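Local coordinates for protein transcription termination factor FttA (Methanosarcina mazei, PDB 2XR1) that probably terminates transcription as a homodimeric, zinc-dependent nuclease, cleaving nascent RNA where it leaves RNA polymerase and degrading it from the 5' end, at residues B[226-231]-B[254-259]. Sequence-based numbering, arbitrary orientation. Where two conformers were deposited one is given.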
ATOM      1  N   TYR B 226      -7.432   8.833   3.006  1.00 35.81           N
ATOM      2  CA  TYR B 226      -6.212   8.590   3.766  1.00 38.36           C
ATOM      3  C   TYR B 226      -4.990   9.102   2.988  1.00 38.18           C
ATOM      4  O   TYR B 226      -4.223   8.329   2.422  1.00 37.30           O
ATOM      5  CB  TYR B 226      -6.054   7.086   4.115  1.00 39.20           C
ATOM      6  CG  TYR B 226      -7.142   6.538   4.996  1.00 39.19           C
ATOM      7  CD1 TYR B 226      -7.064   6.641   6.342  1.00 43.61           C
ATOM      8  CD2 TYR B 226      -8.269   5.966   4.449  1.00 38.75           C
ATOM      9  CE1 TYR B 226      -8.104   6.172   7.155  1.00 46.56           C
ATOM     10  CE2 TYR B 226      -9.285   5.509   5.223  1.00 39.50           C
ATOM     11  CZ  TYR B 226      -9.207   5.612   6.556  1.00 43.35           C
ATOM     12  OH  TYR B 226     -10.210   5.133   7.320  1.00 48.06           O
ATOM     13  N   LEU B 227      -4.810  10.416   2.978  1.00 39.45           N
ATOM     14  CA  LEU B 227      -3.729  11.030   2.227  1.00 39.48           C
ATOM     15  C   LEU B 227      -2.385  10.983   2.965  1.00 42.22           C
ATOM     16  O   LEU B 227      -1.381  11.335   2.353  1.00 42.86           O
ATOM     17  CB  LEU B 227      -4.055  12.482   1.889  1.00 39.17           C
ATOM     18  CG  LEU B 227      -5.245  12.735   0.970  1.00 38.53           C
ATOM     19  CD1 LEU B 227      -5.515  14.247   0.774  1.00 38.91           C
ATOM     20  CD2 LEU B 227      -5.062  12.011  -0.389  1.00 35.34           C
ATOM     21  N   TYR B 228      -2.334  10.534   4.224  1.00 43.41           N
ATOM     22  CA  TYR B 228      -1.130  10.744   5.046  1.00 46.08           C
ATOM     23  C   TYR B 228      -0.241   9.477   5.113  1.00 46.06           C
ATOM     24  O   TYR B 228       0.680   9.400   5.920  1.00 49.37           O
ATOM     25  CB  TYR B 228      -1.524  11.313   6.430  0.50 49.12           C
ATOM     26  CG  TYR B 228      -2.422  12.542   6.280  0.50 50.63           C
ATOM     27  CD1 TYR B 228      -3.795  12.398   6.075  0.50 51.04           C
ATOM     28  CD2 TYR B 228      -1.895  13.839   6.266  0.50 52.80           C
ATOM     29  CE1 TYR B 228      -4.619  13.501   5.900  0.50 50.77           C
ATOM     30  CE2 TYR B 228      -2.718  14.951   6.089  0.50 52.76           C
ATOM     31  CZ  TYR B 228      -4.076  14.772   5.905  0.50 51.57           C
ATOM     32  OH  TYR B 228      -4.914  15.847   5.728  0.50 49.75           O
ATOM     33  N   VAL B 229      -0.492   8.517   4.235  1.00 43.37           N
ATOM     34  CA  VAL B 229       0.130   7.201   4.277  1.00 43.01           C
ATOM     35  C   VAL B 229       1.299   7.095   3.352  1.00 43.15           C
ATOM     36  O   VAL B 229       1.357   7.804   2.381  1.00 42.06           O
ATOM     37  CB  VAL B 229      -0.871   6.078   3.826  1.00 41.40           C
ATOM     38  CG1 VAL B 229      -1.974   5.932   4.823  1.00 39.90           C
ATOM     39  CG2 VAL B 229      -1.417   6.307   2.390  1.00 34.11           C
ATOM     40  N   PRO B 230       2.211   6.148   3.602  1.00 45.28           N
ATOM     41  CA  PRO B 230       3.462   6.087   2.845  1.00 46.42           C
ATOM     42  C   PRO B 230       3.320   6.027   1.338  1.00 44.71           C
ATOM     43  O   PRO B 230       4.224   6.429   0.653  1.00 46.23           O
ATOM     44  CB  PRO B 230       4.092   4.802   3.351  1.00 47.44           C
ATOM     45  CG  PRO B 230       3.674   4.746   4.707  1.00 48.87           C
ATOM     46  CD  PRO B 230       2.259   5.220   4.730  1.00 47.01           C
ATOM     47  N   GLU B 231       2.195   5.560   0.844  1.00 43.02           N
ATOM     48  CA  GLU B 231       1.949   5.444  -0.594  1.00 41.79           C
ATOM     49  C   GLU B 231       1.684   6.748  -1.267  1.00 41.81           C
ATOM     50  O   GLU B 231       1.708   6.799  -2.473  1.00 41.28           O
ATOM     51  CB  GLU B 231       0.695   4.584  -0.865  1.00 39.59           C
ATOM     52  CG  GLU B 231       0.768   3.164  -0.386  1.00 40.38           C
ATOM     53  CD  GLU B 231       0.446   2.990   1.089  1.00 43.83           C
ATOM     54  OE1 GLU B 231       1.029   3.664   1.965  1.00 47.93           O
ATOM     55  OE2 GLU B 231      -0.377   2.147   1.396  1.00 45.86           O
ATOM     56  N   VAL B 254      -8.784  18.101  -4.110  1.00 29.81           N
ATOM     57  CA  VAL B 254      -7.617  18.276  -4.929  1.00 29.01           C
ATOM     58  C   VAL B 254      -6.806  19.504  -4.501  1.00 32.04           C
ATOM     59  O   VAL B 254      -5.585  19.450  -4.521  1.00 33.69           O
ATOM     60  CB  VAL B 254      -7.952  18.346  -6.411  1.00 27.44           C
ATOM     61  CG1 VAL B 254      -6.709  18.857  -7.257  1.00 24.77           C
ATOM     62  CG2 VAL B 254      -8.437  16.981  -6.866  1.00 23.72           C
ATOM     63  N   PRO B 255      -7.458  20.600  -4.099  1.00 33.41           N
ATOM     64  CA  PRO B 255      -6.630  21.673  -3.634  1.00 36.05           C
ATOM     65  C   PRO B 255      -5.892  21.369  -2.337  1.00 38.39           C
ATOM     66  O   PRO B 255      -4.884  22.015  -2.072  1.00 41.49           O
ATOM     67  CB  PRO B 255      -7.620  22.841  -3.445  1.00 37.37           C
ATOM     68  CG  PRO B 255      -8.681  22.572  -4.385  1.00 35.50           C
ATOM     69  CD  PRO B 255      -8.831  21.045  -4.349  1.00 33.60           C
ATOM     70  N   LEU B 256      -6.367  20.430  -1.524  1.00 38.01           N
ATOM     71  CA  LEU B 256      -5.656  20.087  -0.291  1.00 39.96           C
ATOM     72  C   LEU B 256      -4.310  19.447  -0.638  1.00 40.18           C
ATOM     73  O   LEU B 256      -3.324  19.626   0.065  1.00 40.78           O
ATOM     74  CB  LEU B 256      -6.492  19.105   0.535  1.00 39.84           C
ATOM     75  CG  LEU B 256      -6.074  18.772   1.966  1.00 41.08           C
ATOM     76  CD1 LEU B 256      -5.935  20.004   2.806  1.00 42.48           C
ATOM     77  CD2 LEU B 256      -7.076  17.874   2.557  1.00 37.33           C
ATOM     78  N   LEU B 257      -4.280  18.685  -1.743  1.00 38.81           N
ATOM     79  CA  LEU B 257      -3.016  18.131  -2.255  1.00 38.98           C
ATOM     80  C   LEU B 257      -2.003  19.239  -2.465  1.00 40.90           C
ATOM     81  O   LEU B 257      -0.847  19.113  -2.063  1.00 42.79           O
ATOM     82  CB  LEU B 257      -3.210  17.375  -3.566  1.00 36.62           C
ATOM     83  CG  LEU B 257      -4.102  16.134  -3.447  1.00 35.37           C
ATOM     84  CD1 LEU B 257      -4.376  15.451  -4.776  1.00 30.26           C
ATOM     85  CD2 LEU B 257      -3.496  15.141  -2.471  1.00 35.40           C
ATOM     86  N   PHE B 258      -2.435  20.336  -3.062  1.00 41.06           N
ATOM     87  CA  PHE B 258      -1.522  21.461  -3.274  1.00 43.07           C
ATOM     88  C   PHE B 258      -1.111  22.136  -1.946  1.00 46.24           C
ATOM     89  O   PHE B 258       0.047  22.519  -1.751  1.00 47.89           O
ATOM     90  CB  PHE B 258      -2.132  22.436  -4.275  1.00 42.51           C
ATOM     91  CG  PHE B 258      -2.104  21.924  -5.673  1.00 39.84           C
ATOM     92  CD1 PHE B 258      -0.968  22.032  -6.434  1.00 40.36           C
ATOM     93  CD2 PHE B 258      -3.181  21.310  -6.203  1.00 36.81           C
ATOM     94  CE1 PHE B 258      -0.936  21.563  -7.689  1.00 37.80           C
ATOM     95  CE2 PHE B 258      -3.142  20.818  -7.485  1.00 35.88           C
ATOM     96  CZ  PHE B 258      -2.025  20.937  -8.215  1.00 36.29           C
ATOM     97  N   LYS B 259      -2.056  22.252  -1.029  1.00 47.07           N
ATOM     98  CA  LYS B 259      -1.753  22.825   0.258  1.00 50.60           C
ATOM     99  C   LYS B 259      -0.619  22.054   0.923  1.00 51.60           C
ATOM    100  O   LYS B 259       0.212  22.627   1.612  1.00 54.57           O
ATOM    101  CB  LYS B 259      -2.978  22.795   1.156  1.00 51.09           C
ATOM    102  CG  LYS B 259      -2.765  23.463   2.504  1.00 54.75           C
ATOM    103  CD  LYS B 259      -4.079  23.509   3.311  1.00 56.13           C
ATOM    104  CE  LYS B 259      -3.886  24.001   4.744  1.00 59.67           C
ATOM    105  NZ  LYS B 259      -5.135  24.711   5.169  1.00 61.29           N
TER
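L227 reaches from the loop joining strands 208-211 and 240-242 to L256 and L257 on helix 254-259, and methyl groups do the touching. CD1 of L227 lies 3.9 Å from CD2 of L257, whose same methyl is 4.1 Å from CD2 of L227, so one branch of the helix leucine meets both methyls of the loop leucine. These two side chains cross at roughly a right angle. In both, CG stands anti to the carbonyl carbon (chi1 -64° in each), which extends the branches across the gap between the CA atoms of L227 and L257, 8.4 Å apart. L256 adds a looser touch: its CD2 is 4.3 Å from L227 CD1. In one of its two conformers, Y228 rests one ring face over CB of L227, near the rim, brings OH loosely to the periphery of L256, and hydrogen-bonds through that hydroxyl to Y260, just beyond the helix. C213 also packs against L227, while V254 and F258 pack on strand 266-268. The contact thus ties a loop of the metallo-beta-lactamase domain, which also faces the second subunit, to a helix shortly after the zinc ligand H250. With buried methyls in van der Waals contact and no polar bond between the segments, shape and burial hold loop to helix, not bond direction.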